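Local coordinates for proteasome assembly chaperone family protein (PDB 3VR0) that activates the archaeal proteasome and belongs to the PAC2 family of proteasome assembly chaperones, at residues C[240-243]-C[244-248]; C[45-48]-C[49-53]; C[162-165]-C[166-170]; C[109-112]-C[113-117]; C[197-200]-C[201-205]. All blocks are in the same frame, centred on the assembly; numbering follows the deposited sequence.

Interaction 1: C[240-243]-C[244-248]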
loop_
_atom_site.group_PDB
_atom_site.type_symbol
_atom_site.label_atom_id
_atom_site.label_comp_id
_atom_site.label_asym_id
_atom_site.label_seq_id
_atom_site.Cartn_x
_atom_site.Cartn_y
_atom_site.Cartn_z
ATOM N N ASP C 240 37.483 -2.900 -22.474
ATOM C CA ASP C 240 37.174 -2.480 -23.815
ATOM C C ASP C 240 35.715 -1.966 -23.875
ATOM O O ASP C 240 34.780 -2.725 -23.638
ATOM C CB ASP C 240 37.405 -3.640 -24.812
ATOM C CG ASP C 240 37.268 -3.200 -26.261
ATOM O OD1 ASP C 240 37.237 -1.967 -26.498
ATOM O OD2 ASP C 240 37.178 -4.068 -27.162
ATOM N N MET C 241 35.545 -0.689 -24.220
ATOM C CA MET C 241 34.218 -0.031 -24.334
ATOM C C MET C 241 33.528 -0.108 -25.714
ATOM O O MET C 241 32.460 0.486 -25.916
ATOM C CB MET C 241 34.324 1.436 -23.892
ATOM C CG MET C 241 34.876 1.612 -22.482
ATOM S SD MET C 241 33.730 0.921 -21.222
ATOM C CE MET C 241 34.608 1.441 -19.774
ATOM N N THR C 242 34.118 -0.865 -26.636
ATOM C CA THR C 242 33.638 -0.947 -28.023
ATOM C C THR C 242 32.143 -1.191 -28.129
ATOM O O THR C 242 31.432 -0.417 -28.780
ATOM C CB THR C 242 34.386 -2.042 -28.840
ATOM O OG1 THR C 242 35.778 -1.705 -28.939
ATOM C CG2 THR C 242 33.795 -2.180 -30.247
ATOM N N ALA C 243 31.661 -2.257 -27.501
ATOM C CA ALA C 243 30.275 -2.661 -27.686
ATOM C C ALA C 243 29.292 -1.561 -27.248
ATOM O O ALA C 243 28.179 -1.471 -27.784
ATOM C CB ALA C 243 29.998 -3.961 -26.983
ATOM N N LEU C 244 29.711 -0.716 -26.307
ATOM C CA LEU C 244 28.863 0.376 -25.839
ATOM C C LEU C 244 28.842 1.499 -26.877
ATOM O O LEU C 244 27.759 1.920 -27.285
ATOM C CB LEU C 244 29.279 0.882 -24.444
ATOM C CG LEU C 244 28.947 0.054 -23.174
ATOM C CD1 LEU C 244 29.581 0.651 -21.933
ATOM C CD2 LEU C 244 27.456 -0.137 -22.960
ATOM N N ASP C 245 30.029 1.944 -27.322
ATOM C CA ASP C 245 30.196 2.841 -28.503
ATOM C C ASP C 245 29.265 2.482 -29.636
ATOM O O ASP C 245 28.563 3.337 -30.151
ATOM C CB ASP C 245 31.612 2.779 -29.094
ATOM C CG ASP C 245 32.685 3.255 -28.142
ATOM O OD1 ASP C 245 32.464 4.234 -27.373
ATOM O OD2 ASP C 245 33.776 2.627 -28.178
ATOM N N GLU C 246 29.285 1.210 -30.018
ATOM C CA GLU C 246 28.462 0.707 -31.098
ATOM C C GLU C 246 26.970 0.790 -30.824
ATOM O O GLU C 246 26.179 0.989 -31.750
ATOM C CB GLU C 246 28.844 -0.728 -31.427
ATOM C CG GLU C 246 30.134 -0.831 -32.241
ATOM C CD GLU C 246 30.546 -2.270 -32.489
ATOM O OE1 GLU C 246 31.589 -2.498 -33.153
ATOM O OE2 GLU C 246 29.814 -3.174 -32.027
ATOM N N ARG C 247 26.576 0.638 -29.562
ATOM C CA ARG C 247 25.159 0.782 -29.220
ATOM C C ARG C 247 24.762 2.262 -29.197
ATOM O O ARG C 247 23.673 2.610 -29.628
ATOM C CB ARG C 247 24.831 0.102 -27.887
ATOM C CG ARG C 247 23.341 -0.025 -27.585
ATOM C CD ARG C 247 23.137 -0.841 -26.331
ATOM N NE ARG C 247 21.728 -1.178 -26.089
ATOM C CZ ARG C 247 21.327 -2.290 -25.469
ATOM N NH1 ARG C 247 22.221 -3.178 -25.044
ATOM N NH2 ARG C 247 20.032 -2.525 -25.287
ATOM N N ALA C 248 25.641 3.131 -28.705
ATOM C CA ALA C 248 25.349 4.558 -28.716
ATOM C C ALA C 248 25.188 5.076 -30.151
ATOM O O ALA C 248 24.261 5.834 -30.434
ATOM C CB ALA C 248 26.414 5.345 -27.974
#
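Glu-246 lies alongside Thr-242, one helical turn earlier, both side chains pointing the same way. Glu-246 CB starts 3.7 Å from Thr-242 O. CG stands beside the backbone N (chi1 -77°), which keeps it near that same carbonyl, again at 3.7 Å from Thr-242 O. Beyond CG the chain is extended: CD passes 3.9 Å from Thr-242 CG2, and OE1 ends 3.7 Å from the same methyl, a van der Waals contact at the surface. This is the first turn of helix 242-256, the start of a predicted coiled coil, with Met-241 as N-cap residue. Met-241 O accepts a nearly straight bond from Asp-245 N at 3.2 Å and a weak one from Leu-244 N, while Glu-246 N binds Thr-242 O at 3.0 Å. Just ahead of the helix, Asp-240 OD1 accepts the Thr-242 hydroxyl, OG1, at 2.9 Å. Asp-245 OD1 forms a salt bridge with Lys-225 of helix 221-235. On the inner side, Met-241 SD touches Leu-244 CD1 at 4.2 Å, next to His-52 of helix 45-57.

Interaction 2: C[45-48]-C[49-53]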
loop_
_atom_site.group_PDB
_atom_site.type_symbol
_atom_site.label_atom_id
_atom_site.label_comp_id
_atom_site.label_asym_id
_atom_site.label_seq_id
_atom_site.Cartn_x
_atom_site.Cartn_y
_atom_site.Cartn_z
ATOM N N VAL C 45 21.198 3.378 -17.504
ATOM C CA VAL C 45 22.608 3.700 -17.414
ATOM C C VAL C 45 23.394 2.716 -16.544
ATOM O O VAL C 45 24.368 2.134 -17.013
ATOM C CB VAL C 45 22.855 5.130 -16.836
ATOM C CG1 VAL C 45 24.327 5.302 -16.489
ATOM C CG2 VAL C 45 22.423 6.201 -17.803
ATOM N N GLY C 46 22.986 2.592 -15.272
ATOM C CA GLY C 46 23.616 1.682 -14.306
ATOM C C GLY C 46 23.572 0.257 -14.814
ATOM O O GLY C 46 24.561 -0.459 -14.741
ATOM N N LYS C 47 22.429 -0.153 -15.351
ATOM C CA LYS C 47 22.285 -1.498 -15.880
ATOM C C LYS C 47 23.208 -1.840 -17.067
ATOM O O LYS C 47 23.830 -2.903 -17.078
ATOM C CB LYS C 47 20.841 -1.795 -16.235
ATOM C CG LYS C 47 20.671 -3.209 -16.768
ATOM C CD LYS C 47 19.217 -3.523 -17.042
ATOM C CE LYS C 47 19.053 -4.982 -17.468
ATOM N NZ LYS C 47 17.702 -5.472 -17.099
ATOM N N LEU C 48 23.271 -0.962 -18.072
ATOM C CA LEU C 48 24.151 -1.178 -19.229
ATOM C C LEU C 48 25.581 -1.257 -18.793
ATOM O O LEU C 48 26.305 -2.127 -19.223
ATOM C CB LEU C 48 24.050 -0.050 -20.257
ATOM C CG LEU C 48 22.824 -0.040 -21.152
ATOM C CD1 LEU C 48 22.884 1.257 -21.927
ATOM C CD2 LEU C 48 22.832 -1.224 -22.098
ATOM N N ALA C 49 25.957 -0.320 -17.949
ATOM C CA ALA C 49 27.264 -0.261 -17.342
ATOM C C ALA C 49 27.573 -1.599 -16.621
ATOM O O ALA C 49 28.606 -2.196 -16.886
ATOM C CB ALA C 49 27.343 0.888 -16.408
ATOM N N ALA C 50 26.681 -2.079 -15.751
ATOM C CA ALA C 50 26.958 -3.321 -15.017
ATOM C C ALA C 50 27.030 -4.539 -15.916
ATOM O O ALA C 50 27.930 -5.370 -15.740
ATOM C CB ALA C 50 25.955 -3.562 -13.857
ATOM N N GLU C 51 26.109 -4.642 -16.880
ATOM C CA GLU C 51 26.107 -5.773 -17.816
ATOM C C GLU C 51 27.374 -5.807 -18.666
ATOM O O GLU C 51 27.928 -6.883 -18.942
ATOM C CB GLU C 51 24.910 -5.758 -18.728
ATOM C CG GLU C 51 23.604 -6.141 -18.022
ATOM C CD GLU C 51 22.430 -6.031 -18.966
ATOM O OE1 GLU C 51 22.476 -5.181 -19.881
ATOM O OE2 GLU C 51 21.481 -6.818 -18.833
ATOM N N HIS C 52 27.838 -4.633 -19.065
ATOM C CA HIS C 52 29.039 -4.565 -19.855
ATOM C C HIS C 52 30.216 -4.985 -18.997
ATOM O O HIS C 52 31.112 -5.680 -19.465
ATOM C CB HIS C 52 29.286 -3.166 -20.418
ATOM C CG HIS C 52 30.416 -3.132 -21.391
ATOM N ND1 HIS C 52 30.445 -3.933 -22.515
ATOM C CD2 HIS C 52 31.572 -2.434 -21.395
ATOM C CE1 HIS C 52 31.568 -3.717 -23.178
ATOM N NE2 HIS C 52 32.263 -2.801 -22.528
ATOM N N LEU C 53 30.206 -4.566 -17.734
ATOM C CA LEU C 53 31.264 -4.952 -16.824
ATOM C C LEU C 53 31.228 -6.465 -16.559
ATOM O O LEU C 53 32.262 -7.116 -16.606
ATOM C CB LEU C 53 31.248 -4.129 -15.546
ATOM C CG LEU C 53 32.355 -4.343 -14.517
ATOM C CD1 LEU C 53 33.761 -3.890 -15.032
ATOM C CD2 LEU C 53 31.953 -3.571 -13.261
#
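Lys-47 O receives the amide of Glu-51 at an O-N distance of 2.9 Å, in a nearly straight bond with an N-H...O angle of 168°. It belongs to the regular i to i+4 pattern of alpha-helix 45-57, which packs between the large mixed sheet and helices 221-235 and 242-256. Ala-49 N to Val-45 O, Ala-50 N to Gly-46 O and His-52 N to Leu-48 O continue the series, the last at 2.9 Å. The side chains of Lys-47 and Glu-51 cross each other at a slant. Lys-47 CG lies opposite the backbone N (chi1 -179°), 4.0 Å from Glu-51 CD, and the stem beyond it runs out extended. The ammonium hydrogen-bonds Gly-107 O at the end of strand 102-107; Lys-47 NZ is 4.4 Å from Glu-51 OE2, beyond a salt bridge, although the opposite charges probably still attract. On the sheet side, Ala-50 and Leu-53 rest against Ile-104. On the side of the two helices, Leu-48 packs on Ala-224 and Arg-247, and His-52 NE2 hydrogen-bonds Asp-240 O. The closest approach between side chains of the two segments is Lys-47 CE to Glu-51 OE2, at 3.3 Å.

Interaction 3: C[162-165]-C[166-170]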
loop_
_atom_site.group_PDB
_atom_site.type_symbol
_atom_site.label_atom_id
_atom_site.label_comp_id
_atom_site.label_asym_id
_atom_site.label_seq_id
_atom_site.Cartn_x
_atom_site.Cartn_y
_atom_site.Cartn_z
ATOM N N GLU C 162 32.747 12.300 4.219
ATOM C CA GLU C 162 33.540 13.424 3.715
ATOM C C GLU C 162 34.978 13.047 3.293
ATOM O O GLU C 162 35.385 13.439 2.234
ATOM C CB GLU C 162 33.579 14.550 4.752
ATOM C CG GLU C 162 33.118 15.863 4.167
ATOM C CD GLU C 162 33.697 17.098 4.878
ATOM O OE1 GLU C 162 34.093 18.036 4.147
ATOM O OE2 GLU C 162 33.762 17.128 6.139
ATOM N N ASP C 163 35.694 12.252 4.097
ATOM C CA ASP C 163 37.105 11.904 3.836
ATOM C C ASP C 163 37.351 11.162 2.529
ATOM O O ASP C 163 38.477 11.100 2.032
ATOM C CB ASP C 163 37.751 11.156 5.011
ATOM C CG ASP C 163 36.998 9.888 5.418
ATOM O OD1 ASP C 163 35.764 9.941 5.580
ATOM O OD2 ASP C 163 37.652 8.828 5.611
ATOM N N LEU C 164 36.275 10.632 1.968
ATOM C CA LEU C 164 36.331 9.809 0.791
ATOM C C LEU C 164 36.368 10.649 -0.460
ATOM O O LEU C 164 36.626 10.127 -1.548
ATOM C CB LEU C 164 35.088 8.900 0.738
ATOM C CG LEU C 164 35.016 7.751 1.741
ATOM C CD1 LEU C 164 33.649 7.108 1.642
ATOM C CD2 LEU C 164 36.141 6.718 1.470
ATOM N N ILE C 165 36.052 11.932 -0.349
ATOM C CA ILE C 165 36.112 12.759 -1.569
ATOM C C ILE C 165 37.527 12.752 -2.181
ATOM O O ILE C 165 37.685 12.545 -3.391
ATOM C CB ILE C 165 35.655 14.197 -1.368
ATOM C CG1 ILE C 165 34.147 14.232 -1.095
ATOM C CG2 ILE C 165 35.944 14.993 -2.651
ATOM C CD1 ILE C 165 33.607 15.607 -0.681
ATOM N N GLU C 166 38.548 12.919 -1.348
ATOM C CA GLU C 166 39.898 12.996 -1.914
ATOM C C GLU C 166 40.478 11.597 -2.180
ATOM O O GLU C 166 41.262 11.393 -3.142
ATOM C CB GLU C 166 40.810 13.901 -1.099
ATOM C CG GLU C 166 41.322 13.369 0.232
ATOM C CD GLU C 166 42.585 14.134 0.666
ATOM O OE1 GLU C 166 43.105 14.932 -0.166
ATOM O OE2 GLU C 166 43.057 13.949 1.821
ATOM N N TYR C 167 39.994 10.626 -1.396
ATOM C CA TYR C 167 40.272 9.227 -1.688
ATOM C C TYR C 167 39.873 8.940 -3.116
ATOM O O TYR C 167 40.717 8.548 -3.917
ATOM C CB TYR C 167 39.590 8.263 -0.698
ATOM C CG TYR C 167 39.825 6.811 -1.038
ATOM C CD1 TYR C 167 41.067 6.185 -0.757
ATOM C CD2 TYR C 167 38.834 6.058 -1.660
ATOM C CE1 TYR C 167 41.296 4.848 -1.085
ATOM C CE2 TYR C 167 39.053 4.714 -1.989
ATOM C CZ TYR C 167 40.288 4.119 -1.695
ATOM O OH TYR C 167 40.491 2.800 -2.041
ATOM N N TYR C 168 38.606 9.172 -3.465
ATOM C CA TYR C 168 38.175 8.838 -4.815
ATOM C C TYR C 168 38.695 9.822 -5.832
ATOM O O TYR C 168 38.868 9.470 -6.988
ATOM C CB TYR C 168 36.651 8.683 -4.949
ATOM C CG TYR C 168 36.135 7.481 -4.220
ATOM C CD1 TYR C 168 35.437 7.615 -3.032
ATOM C CD2 TYR C 168 36.370 6.206 -4.709
ATOM C CE1 TYR C 168 34.990 6.515 -2.342
ATOM C CE2 TYR C 168 35.951 5.104 -4.036
ATOM C CZ TYR C 168 35.257 5.254 -2.857
ATOM O OH TYR C 168 34.818 4.151 -2.205
ATOM N N LYS C 169 38.912 11.064 -5.415
ATOM C CA LYS C 169 39.515 12.053 -6.344
ATOM C C LYS C 169 40.860 11.579 -6.837
ATOM O O LYS C 169 41.108 11.642 -8.015
ATOM C CB LYS C 169 39.662 13.434 -5.719
ATOM C CG LYS C 169 38.528 14.387 -6.087
ATOM C CD LYS C 169 38.688 15.733 -5.366
ATOM C CE LYS C 169 37.533 16.670 -5.660
ATOM N NZ LYS C 169 37.389 17.663 -4.544
ATOM N N SER C 170 41.689 11.067 -5.929
ATOM C CA SER C 170 43.023 10.521 -6.267
ATOM C C SER C 170 42.908 9.432 -7.306
ATOM O O SER C 170 43.575 9.484 -8.344
ATOM C CB SER C 170 43.697 9.917 -5.047
ATOM O OG SER C 170 43.717 10.842 -3.995
#
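Leu-164 supplies the main apolar contact, lying alongside Tyr-167 and Tyr-168. Its CB is 3.9 Å from Tyr-168 CE1, and its CD2 reaches Tyr-167 CD2 at 4.2 Å. The two rings meet in turn, with Tyr-167 CD2 placed over the centre of one Tyr-168 face and Tyr-168 CD1 at the Tyr-167 edge, in its plane. Ile-165, whose CG2 is anti to the backbone N, has the extended Lys-169 stem alongside: Lys-169 CE passes 3.8 Å from Ile-165 CG2, and the charged NZ lies 3.6 Å from that methyl. The ammonium itself is engaged in a cation-pi interaction with Trp-181. Val-159 and Trp-181 stand on the two strands that flank this helix, 155-159 and 179-181, in a beta-alpha-beta unit at one edge of the mixed sheet, so Leu-164, Ile-165 and Tyr-168 pack the helix onto its own strands. Among the polar contacts, Tyr-168 N binds Leu-164 O at 2.9 Å, almost straight at 173°, and Lys-169 N binds Ile-165 O at 2.8 Å. Glu-166 O is gripped twice by Ser-170, by N and by OG, from opposite faces of the carbonyl plane; the OG bond is 2.7 Å. Tyr-168 OH hydrogen-bonds Glu-137.

Interaction 4: C[109-112]-C[113-117]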
loop_
_atom_site.group_PDB
_atom_site.type_symbol
_atom_site.label_atom_id
_atom_site.label_comp_id
_atom_site.label_asym_id
_atom_site.label_seq_id
_atom_site.Cartn_x
_atom_site.Cartn_y
_atom_site.Cartn_z
ATOM N N THR C 109 14.522 -5.419 -12.457
ATOM C CA THR C 109 13.627 -4.394 -11.948
ATOM C C THR C 109 14.066 -3.994 -10.588
ATOM O O THR C 109 14.917 -4.667 -9.957
ATOM C CB THR C 109 12.123 -4.931 -11.787
ATOM O OG1 THR C 109 11.239 -3.850 -11.433
ATOM C CG2 THR C 109 12.005 -6.019 -10.698
ATOM N N GLN C 110 13.501 -2.885 -10.135
ATOM C CA GLN C 110 13.547 -2.528 -8.737
ATOM C C GLN C 110 12.104 -2.632 -8.271
ATOM O O GLN C 110 11.193 -2.844 -9.076
ATOM C CB GLN C 110 14.081 -1.100 -8.542
ATOM C CG GLN C 110 15.516 -0.880 -9.044
ATOM C CD GLN C 110 16.213 0.329 -8.405
ATOM O OE1 GLN C 110 16.101 0.585 -7.204
ATOM N NE2 GLN C 110 16.962 1.068 -9.219
ATOM N N VAL C 111 11.900 -2.466 -6.976
ATOM C CA VAL C 111 10.569 -2.471 -6.412
ATOM C C VAL C 111 9.816 -1.261 -7.024
ATOM O O VAL C 111 10.435 -0.224 -7.285
ATOM C CB VAL C 111 10.682 -2.327 -4.875
ATOM C CG1 VAL C 111 9.336 -1.927 -4.245
ATOM C CG2 VAL C 111 11.210 -3.673 -4.233
ATOM N N PRO C 112 8.497 -1.387 -7.260
ATOM C CA PRO C 112 7.741 -0.285 -7.869
ATOM C C PRO C 112 7.799 1.028 -7.066
ATOM O O PRO C 112 8.124 1.003 -5.890
ATOM C CB PRO C 112 6.307 -0.853 -7.970
ATOM C CG PRO C 112 6.526 -2.330 -8.014
ATOM C CD PRO C 112 7.641 -2.572 -7.059
ATOM N N PRO C 113 7.520 2.186 -7.724
ATOM C CA PRO C 113 7.675 3.483 -7.007
ATOM C C PRO C 113 6.683 3.681 -5.856
ATOM O O PRO C 113 6.903 4.501 -4.984
ATOM C CB PRO C 113 7.520 4.548 -8.113
ATOM C CG PRO C 113 6.934 3.797 -9.349
ATOM C CD PRO C 113 7.296 2.340 -9.183
ATOM N N THR C 114 5.645 2.871 -5.798
ATOM C CA THR C 114 4.630 3.030 -4.766
ATOM C C THR C 114 4.897 2.283 -3.452
ATOM O O THR C 114 4.102 2.396 -2.542
ATOM C CB THR C 114 3.242 2.561 -5.280
ATOM O OG1 THR C 114 3.340 1.200 -5.703
ATOM C CG2 THR C 114 2.735 3.433 -6.461
ATOM N N ASP C 115 6.007 1.542 -3.327
ATOM C CA ASP C 115 6.233 0.661 -2.154
ATOM C C ASP C 115 7.615 0.957 -1.527
ATOM O O ASP C 115 8.605 0.188 -1.747
ATOM C CB ASP C 115 6.120 -0.830 -2.597
ATOM C CG ASP C 115 6.350 -1.836 -1.455
ATOM O OD1 ASP C 115 6.428 -1.442 -0.274
ATOM O OD2 ASP C 115 6.426 -3.065 -1.722
ATOM N N SER C 116 7.696 2.045 -0.752
ATOM C CA SER C 116 8.985 2.456 -0.134
ATOM C C SER C 116 9.544 1.413 0.798
ATOM O O SER C 116 10.740 1.128 0.764
ATOM C CB SER C 116 8.895 3.811 0.603
ATOM O OG SER C 116 8.719 4.846 -0.357
ATOM N N TYR C 117 8.690 0.866 1.641
ATOM C CA TYR C 117 9.073 -0.202 2.534
ATOM C C TYR C 117 9.800 -1.357 1.780
ATOM O O TYR C 117 10.774 -1.887 2.265
ATOM C CB TYR C 117 7.842 -0.771 3.296
ATOM C CG TYR C 117 8.305 -1.799 4.339
ATOM C CD1 TYR C 117 8.746 -1.373 5.577
ATOM C CD2 TYR C 117 8.380 -3.188 4.044
ATOM C CE1 TYR C 117 9.218 -2.243 6.521
ATOM C CE2 TYR C 117 8.858 -4.115 5.037
ATOM C CZ TYR C 117 9.286 -3.612 6.260
ATOM O OH TYR C 117 9.769 -4.417 7.289
#
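A type I beta turn from Pro-112 to Asp-115 leads the chain into helix 116-131, with Asp-115 as the N-cap residue. The turn is closed by a weak bond from Asp-115 N to Pro-112 O, 3.4 Å long but fairly straight. Pro-113, next in the turn, packs its ring against its predecessor, with Pro-113 CD 3.6 Å from Pro-112 CB. Across the base of the turn Val-111 points toward Asp-115. Its CG1, anti to the backbone N (chi1 164°), touches Asp-115 CB at 3.8 Å and the carbonyl oxygen Asp-115 O at 3.4 Å, so the methyl lies against the backbone and CB of the N-cap residue. The carboxylate of Asp-115 divides its work: OD1 caps the amide of Gly-118 in the first turn, and OD2 hydrogen-bonds ND1 of His-69. Because His-69 is one of the two gold-site residues, with Glu-121, this bond puts Asp-115 in the second shell of that site. Pro-112 O also takes a bond from His-119 NE2, which ties the turn to the helix it precedes. The whole segment spans from the end of strand 102-107 to helix 116-131, where Val-111 packs on Val-122 and Tyr-117 reaches across to Pro-68 of the second subunit.

Interaction 5: C[197-200]-C[201-205]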
loop_
_atom_site.group_PDB
_atom_site.type_symbol
_atom_site.label_atom_id
_atom_site.label_comp_id
_atom_site.label_asym_id
_atom_site.label_seq_id
_atom_site.Cartn_x
_atom_site.Cartn_y
_atom_site.Cartn_z
ATOM N N LEU C 197 23.748 2.899 -0.334
ATOM C CA LEU C 197 24.748 3.735 0.361
ATOM C C LEU C 197 24.180 4.254 1.678
ATOM O O LEU C 197 24.868 4.227 2.728
ATOM C CB LEU C 197 25.184 4.917 -0.516
ATOM C CG LEU C 197 25.878 4.501 -1.823
ATOM C CD1 LEU C 197 26.105 5.730 -2.662
ATOM C CD2 LEU C 197 27.239 3.791 -1.539
ATOM N N GLY C 198 22.919 4.711 1.635
ATOM C CA GLY C 198 22.306 5.300 2.872
ATOM C C GLY C 198 22.191 4.307 3.991
ATOM O O GLY C 198 22.549 4.579 5.122
ATOM N N ILE C 199 21.704 3.115 3.657
ATOM C CA ILE C 199 21.599 2.052 4.643
ATOM C C ILE C 199 22.969 1.510 4.950
ATOM O O ILE C 199 23.290 1.223 6.115
ATOM C CB ILE C 199 20.667 0.910 4.165
ATOM C CG1 ILE C 199 19.242 1.466 3.862
ATOM C CG2 ILE C 199 20.587 -0.182 5.258
ATOM C CD1 ILE C 199 18.384 0.522 3.026
ATOM N N GLY C 200 23.797 1.375 3.921
ATOM C CA GLY C 200 25.153 0.861 4.170
ATOM C C GLY C 200 25.883 1.694 5.199
ATOM O O GLY C 200 26.534 1.170 6.118
ATOM N N LYS C 201 25.739 3.004 5.076
ATOM C CA LYS C 201 26.377 3.953 6.004
ATOM C C LYS C 201 25.968 3.761 7.478
ATOM O O LYS C 201 26.777 3.917 8.407
ATOM C CB LYS C 201 25.997 5.337 5.512
ATOM C CG LYS C 201 26.539 6.468 6.321
ATOM C CD LYS C 201 25.934 7.726 5.753
ATOM C CE LYS C 201 26.524 8.953 6.355
ATOM N NZ LYS C 201 26.433 9.931 5.238
ATOM N N LEU C 202 24.706 3.397 7.713
ATOM C CA LEU C 202 24.251 3.046 9.066
ATOM C C LEU C 202 24.948 1.821 9.614
ATOM O O LEU C 202 25.036 1.635 10.831
ATOM C CB LEU C 202 22.738 2.766 9.094
ATOM C CG LEU C 202 21.722 3.827 8.636
ATOM C CD1 LEU C 202 20.301 3.444 9.147
ATOM C CD2 LEU C 202 22.091 5.205 9.168
ATOM N N ARG C 203 25.392 0.937 8.730
ATOM C CA ARG C 203 26.038 -0.302 9.178
ATOM C C ARG C 203 27.547 -0.167 9.221
ATOM O O ARG C 203 28.212 -1.116 9.519
ATOM C CB ARG C 203 25.731 -1.449 8.223
ATOM C CG ARG C 203 24.317 -1.766 8.145
ATOM C CD ARG C 203 24.132 -2.800 7.075
ATOM N NE ARG C 203 22.725 -3.098 6.916
ATOM C CZ ARG C 203 22.273 -4.305 6.645
ATOM N NH1 ARG C 203 23.130 -5.327 6.552
ATOM N NH2 ARG C 203 20.970 -4.499 6.495
ATOM N N GLY C 204 28.090 0.993 8.878
ATOM C CA GLY C 204 29.539 1.184 8.997
ATOM C C GLY C 204 30.233 0.925 7.678
ATOM O O GLY C 204 31.456 0.939 7.623
ATOM N N MET C 205 29.442 0.714 6.622
ATOM C CA MET C 205 29.911 0.585 5.223
ATOM C C MET C 205 30.044 1.962 4.564
ATOM O O MET C 205 29.659 2.993 5.137
ATOM C CB MET C 205 28.925 -0.290 4.415
ATOM C CG MET C 205 28.723 -1.710 4.999
ATOM S SD MET C 205 27.418 -2.610 4.130
ATOM C CE MET C 205 28.250 -3.157 2.601
#
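With chi1 of -58° in Ile-199, its CG2 stands opposite the backbone N, on the flank where Arg-203 passes. Arg-203 keeps CG beside its own N (chi1 -62°) and extends straight to NE, so the two side chains run side by side and NE comes within 4.0 Å of Ile-199 CG2. The guanidinium continues to Asp-128 and Gln-131, a salt bridge and a hydrogen bond on helix 116-131. Lys-201 N binds Leu-197 O at 2.8 Å, an ordinary helical bond, whereas the Lys-201 ammonium reaches Thr-160 O and, across the interface, Val-82 O of the second subunit. The backbone then closes round one carbonyl. Gly-200 O is gripped by Arg-203 N at 2.9 Å and by Met-205 N at 3.0 Å, the two donors standing above opposite faces of its plane. Met-205 CB sits 3.3 Å from the same Gly-200 O, and the side chain runs back beside Gly-200, with SD 4.1 Å from Gly-200 CA, and packs on Ile-138. Gly-204, with phi of 96°, is where the chain leaves the helix, at a positive phi that glycine adopts readily. Its amide bonds to Lys-201 O at 3.2 Å. Together with the wider-spanning Met-205 N to Gly-200 O bond, this makes the Schellman motif that ends helix 192-202 and turns the chain into strand 206-214.

Interactions 1 and 2 are the pair that touch: beside the bond between His-52 and Asp-240, Leu-244 CD1 packs 3.7 Å from His-52 CD2 and Arg-247 NH1 lies 3.6 Å from Leu-48 CD2, fastening the start of helix 242-256 to helix 45-57. Interactions 3, 4 and 5 all touch the second subunit, but not one another: the nearest atoms of interactions 3 and 5 are about 7 Å apart, and those of 4 and 5 about 8 Å. Interaction 1 lies across the chain's centre from both 4 and 5, with centres about 31 and 33 Å away. Bound gold ions lie about 5 Å from the Val-111 side chain in interaction 4 and about 6 Å from that of Val-45 in interaction 2.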